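Local coordinates for protein rhamnosidase B (Bacillus sp., PDB 2OKX) that hydrolyses terminal non-reducing alpha-L-rhamnose residues from rhamnosides, as a member of glycoside hydrolase family 78, at residues 195-205 with 523-532. Residues are numbered along the deposited sequence; the frame is centred on the assembly and turned at random.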
loop_
_atom_site.group_PDB
_atom_site.type_symbol
_atom_site.label_atom_id
_atom_site.label_comp_id
_atom_site.label_asym_id
_atom_site.label_seq_id
_atom_site.Cartn_x
_atom_site.Cartn_y
_atom_site.Cartn_z
ATOM N N ILE A 195 19.311 2.112 -2.570
ATOM C CA ILE A 195 19.007 2.561 -1.209
ATOM C C ILE A 195 19.587 1.545 -0.235
ATOM O O ILE A 195 19.850 0.403 -0.603
ATOM C CB ILE A 195 17.483 2.648 -0.905
ATOM C CG1 ILE A 195 16.792 1.338 -1.294
ATOM C CG2 ILE A 195 16.871 3.850 -1.587
ATOM C CD1 ILE A 195 15.443 1.140 -0.619
ATOM N N PRO A 196 19.809 1.954 1.022
ATOM C CA PRO A 196 20.353 1.011 2.001
ATOM C C PRO A 196 19.294 -0.044 2.299
ATOM O O PRO A 196 18.190 0.016 1.755
ATOM C CB PRO A 196 20.658 1.902 3.204
ATOM C CG PRO A 196 19.636 2.992 3.087
ATOM C CD PRO A 196 19.649 3.296 1.607
ATOM N N PHE A 197 19.624 -1.006 3.156
ATOM C CA PHE A 197 18.685 -2.064 3.498
ATOM C C PHE A 197 17.636 -1.617 4.511
ATOM O O PHE A 197 17.854 -0.680 5.277
ATOM C CB PHE A 197 19.441 -3.286 4.030
ATOM C CG PHE A 197 20.210 -4.032 2.967
ATOM C CD1 PHE A 197 19.547 -4.611 1.890
ATOM C CD2 PHE A 197 21.594 -4.150 3.041
ATOM C CE1 PHE A 197 20.249 -5.299 0.898
ATOM C CE2 PHE A 197 22.306 -4.837 2.055
ATOM C CZ PHE A 197 21.628 -5.413 0.981
ATOM N N LEU A 198 16.492 -2.293 4.504
ATOM C CA LEU A 198 15.410 -1.960 5.419
ATOM C C LEU A 198 15.709 -2.485 6.816
ATOM O O LEU A 198 16.580 -3.337 7.009
ATOM C CB LEU A 198 14.083 -2.555 4.927
ATOM C CG LEU A 198 13.602 -2.185 3.514
ATOM C CD1 LEU A 198 12.153 -2.637 3.341
ATOM C CD2 LEU A 198 13.707 -0.682 3.299
ATOM N N THR A 199 14.986 -1.963 7.796
ATOM C CA THR A 199 15.162 -2.398 9.169
ATOM C C THR A 199 14.341 -3.662 9.347
ATOM O O THR A 199 13.568 -4.047 8.480
ATOM C CB THR A 199 14.581 -1.382 10.176
ATOM O OG1 THR A 199 13.153 -1.392 10.068
ATOM C CG2 THR A 199 15.084 0.018 9.901
ATOM N N GLU A 200 14.533 -4.313 10.481
ATOM C CA GLU A 200 13.743 -5.472 10.842
ATOM C C GLU A 200 13.971 -5.620 12.333
ATOM O O GLU A 200 15.007 -6.115 12.772
ATOM C CB GLU A 200 14.152 -6.739 10.078
ATOM C CG GLU A 200 13.219 -7.915 10.405
ATOM C CD GLU A 200 13.071 -8.934 9.277
ATOM O OE1 GLU A 200 12.690 -10.085 9.574
ATOM O OE2 GLU A 200 13.316 -8.587 8.100
ATOM N N GLU A 201 13.014 -5.130 13.117
ATOM C CA GLU A 201 13.146 -5.202 14.559
ATOM C C GLU A 201 11.958 -5.874 15.211
ATOM O O GLU A 201 10.797 -5.550 14.945
ATOM C CB GLU A 201 13.394 -3.808 15.164
ATOM C CG GLU A 201 12.254 -2.819 15.094
ATOM C CD GLU A 201 12.653 -1.428 15.602
ATOM O OE1 GLU A 201 13.037 -1.289 16.782
ATOM O OE2 GLU A 201 12.581 -0.464 14.813
ATOM N N LYS A 202 12.278 -6.834 16.062
ATOM C CA LYS A 202 11.278 -7.602 16.774
ATOM C C LYS A 202 10.638 -6.739 17.843
ATOM O O LYS A 202 11.315 -6.244 18.745
ATOM C CB LYS A 202 11.937 -8.825 17.401
ATOM C CG LYS A 202 10.989 -9.802 18.048
ATOM C CD LYS A 202 11.774 -11.013 18.520
ATOM C CE LYS A 202 10.878 -12.061 19.153
ATOM N NZ LYS A 202 11.689 -13.257 19.528
ATOM N N LEU A 203 9.333 -6.550 17.722
ATOM C CA LEU A 203 8.579 -5.754 18.677
ATOM C C LEU A 203 7.442 -6.597 19.233
ATOM O O LEU A 203 6.719 -7.253 18.481
ATOM C CB LEU A 203 8.016 -4.502 17.997
ATOM C CG LEU A 203 9.050 -3.534 17.422
ATOM C CD1 LEU A 203 8.342 -2.404 16.684
ATOM C CD2 LEU A 203 9.924 -2.993 18.554
ATOM N N TYR A 204 7.303 -6.596 20.554
ATOM C CA TYR A 204 6.241 -7.349 21.195
ATOM C C TYR A 204 4.976 -6.501 21.264
ATOM O O TYR A 204 5.044 -5.275 21.204
ATOM C CB TYR A 204 6.659 -7.781 22.604
ATOM C CG TYR A 204 7.694 -8.881 22.608
ATOM C CD1 TYR A 204 9.041 -8.602 22.371
ATOM C CD2 TYR A 204 7.315 -10.212 22.787
ATOM C CE1 TYR A 204 9.985 -9.628 22.307
ATOM C CE2 TYR A 204 8.249 -11.242 22.723
ATOM C CZ TYR A 204 9.575 -10.946 22.481
ATOM O OH TYR A 204 10.490 -11.967 22.391
ATOM N N PRO A 205 3.801 -7.150 21.364
ATOM C CA PRO A 205 2.510 -6.460 21.442
ATOM C C PRO A 205 2.369 -5.686 22.751
ATOM O O PRO A 205 3.131 -5.904 23.689
ATOM C CB PRO A 205 1.497 -7.602 21.343
ATOM C CG PRO A 205 2.222 -8.634 20.527
ATOM C CD PRO A 205 3.602 -8.596 21.155
ATOM N N GLU A 523 5.264 -16.902 22.364
ATOM C CA GLU A 523 5.312 -15.508 21.946
ATOM C C GLU A 523 4.669 -15.258 20.591
ATOM O O GLU A 523 4.709 -16.105 19.695
ATOM C CB GLU A 523 6.749 -14.980 21.924
ATOM C CG GLU A 523 7.715 -15.747 21.043
ATOM C CD GLU A 523 9.109 -15.146 21.077
ATOM O OE1 GLU A 523 9.569 -14.794 22.181
ATOM O OE2 GLU A 523 9.750 -15.028 20.011
ATOM N N ILE A 524 4.046 -14.091 20.477
ATOM C CA ILE A 524 3.411 -13.638 19.249
ATOM C C ILE A 524 3.953 -12.215 19.151
ATOM O O ILE A 524 3.958 -11.475 20.140
ATOM C CB ILE A 524 1.856 -13.665 19.355
ATOM C CG1 ILE A 524 1.226 -13.068 18.092
ATOM C CG2 ILE A 524 1.390 -12.916 20.581
ATOM C CD1 ILE A 524 1.517 -13.846 16.815
ATOM N N TYR A 525 4.443 -11.842 17.977
ATOM C CA TYR A 525 5.039 -10.523 17.809
ATOM C C TYR A 525 5.083 -10.143 16.340
ATOM O O TYR A 525 4.600 -10.880 15.480
ATOM C CB TYR A 525 6.473 -10.555 18.332
ATOM C CG TYR A 525 7.304 -11.626 17.649
ATOM C CD1 TYR A 525 7.346 -12.932 18.143
ATOM C CD2 TYR A 525 7.983 -11.352 16.460
ATOM C CE1 TYR A 525 8.041 -13.941 17.465
ATOM C CE2 TYR A 525 8.675 -12.347 15.777
ATOM C CZ TYR A 525 8.699 -13.639 16.284
ATOM O OH TYR A 525 9.372 -14.620 15.592
ATOM N N ILE A 526 5.670 -8.987 16.059
ATOM C CA ILE A 526 5.821 -8.546 14.684
ATOM C C ILE A 526 7.245 -8.065 14.488
ATOM O O ILE A 526 7.833 -7.459 15.385
ATOM C CB ILE A 526 4.848 -7.390 14.312
ATOM C CG1 ILE A 526 4.936 -7.124 12.805
ATOM C CG2 ILE A 526 5.197 -6.106 15.094
ATOM C CD1 ILE A 526 3.909 -6.133 12.269
ATOM N N ARG A 527 7.826 -8.383 13.338
ATOM C CA ARG A 527 9.161 -7.900 13.041
ATOM C C ARG A 527 8.877 -6.703 12.152
ATOM O O ARG A 527 8.635 -6.843 10.950
ATOM C CB ARG A 527 9.991 -8.967 12.310
ATOM C CG ARG A 527 10.277 -10.203 13.171
ATOM C CD ARG A 527 11.155 -11.232 12.456
ATOM N NE ARG A 527 12.511 -10.733 12.246
ATOM C CZ ARG A 527 13.452 -10.683 13.183
ATOM N NH1 ARG A 527 13.203 -11.115 14.416
ATOM N NH2 ARG A 527 14.643 -10.182 12.892
ATOM N N GLN A 528 8.852 -5.522 12.761
ATOM C CA GLN A 528 8.575 -4.299 12.017
ATOM C C GLN A 528 9.693 -4.041 11.028
ATOM O O GLN A 528 10.864 -4.266 11.332
ATOM C CB GLN A 528 8.424 -3.107 12.970
ATOM C CG GLN A 528 8.152 -1.786 12.259
ATOM C CD GLN A 528 7.619 -0.727 13.200
ATOM O OE1 GLN A 528 6.496 -0.825 13.690
ATOM N NE2 GLN A 528 8.430 0.285 13.471
ATOM N N SER A 529 9.326 -3.565 9.844
ATOM C CA SER A 529 10.303 -3.300 8.796
ATOM C C SER A 529 9.989 -2.025 8.024
ATOM O O SER A 529 8.924 -1.909 7.423
ATOM C CB SER A 529 10.347 -4.481 7.820
ATOM O OG SER A 529 11.183 -4.194 6.710
ATOM N N THR A 530 10.918 -1.072 8.043
ATOM C CA THR A 530 10.739 0.181 7.320
ATOM C C THR A 530 12.075 0.642 6.766
ATOM O O THR A 530 13.113 0.034 7.021
ATOM C CB THR A 530 10.225 1.319 8.236
ATOM O OG1 THR A 530 11.287 1.743 9.103
ATOM C CG2 THR A 530 9.050 0.846 9.090
ATOM N N TYR A 531 12.044 1.729 6.006
ATOM C CA TYR A 531 13.263 2.304 5.473
ATOM C C TYR A 531 14.039 2.683 6.734
ATOM O O TYR A 531 13.434 3.006 7.754
ATOM C CB TYR A 531 12.933 3.548 4.642
ATOM C CG TYR A 531 14.127 4.151 3.943
ATOM C CD1 TYR A 531 14.912 5.124 4.567
ATOM C CD2 TYR A 531 14.495 3.724 2.666
ATOM C CE1 TYR A 531 16.032 5.656 3.934
ATOM C CE2 TYR A 531 15.615 4.241 2.026
ATOM C CZ TYR A 531 16.378 5.207 2.663
ATOM O OH TYR A 531 17.479 5.729 2.023
ATOM N N PRO A 532 15.381 2.630 6.691
ATOM C CA PRO A 532 16.168 2.980 7.877
ATOM C C PRO A 532 16.070 4.455 8.258
ATOM O O PRO A 532 16.752 5.301 7.685
ATOM C CB PRO A 532 17.587 2.567 7.485
ATOM C CG PRO A 532 17.599 2.800 6.003
ATOM C CD PRO A 532 16.259 2.243 5.571
#
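K202 and E523 form a salt bridge, with NZ of K202 2.7 Å from OE2 of E523. The lysine meets this oxygen on its syn side. The phenol OH of Y204 donates to the other oxygen, OE1 of E523, from above the carboxylate plane. Two donors therefore hold the carboxylate. Were E523 an alanine, the K202 ammonium would probably lose its counter-charge and the Y204 hydroxyl would be set free to turn. E200 and R527 make a second salt bridge, OE1 to NE at 2.8 Å. It uses the anti lone pair of OE1 and lies in the guanidinium plane. OE2 of E200 pairs with R61.

K202 also lies over Y525. With CG anti to the backbone N (chi1 -173°) and the rest extended, its chain puts CE over the ring centre, 3.7 Å from the centroid. NZ adds a cation-pi contact to the same face.

The backbones form an antiparallel ladder. E201–Q528 and L203–I526 are hydrogen-bonded pairs; K202–R527 between them is a non-hydrogen-bonded pair. Strand 201-203 thus joins strand 520-528, which pairs on with strand 450-457 in a sheet of the concanavalin-like domain. Beyond the ladder, T199 N donates to T530 O at 2.8 Å, and T530 N to T199 OG1 at 3.0 Å.

CB of I195 meets the Y531 ring edge at CE2, 3.8 Å away. CG of P196 packs on CG of P532 at 3.6 Å.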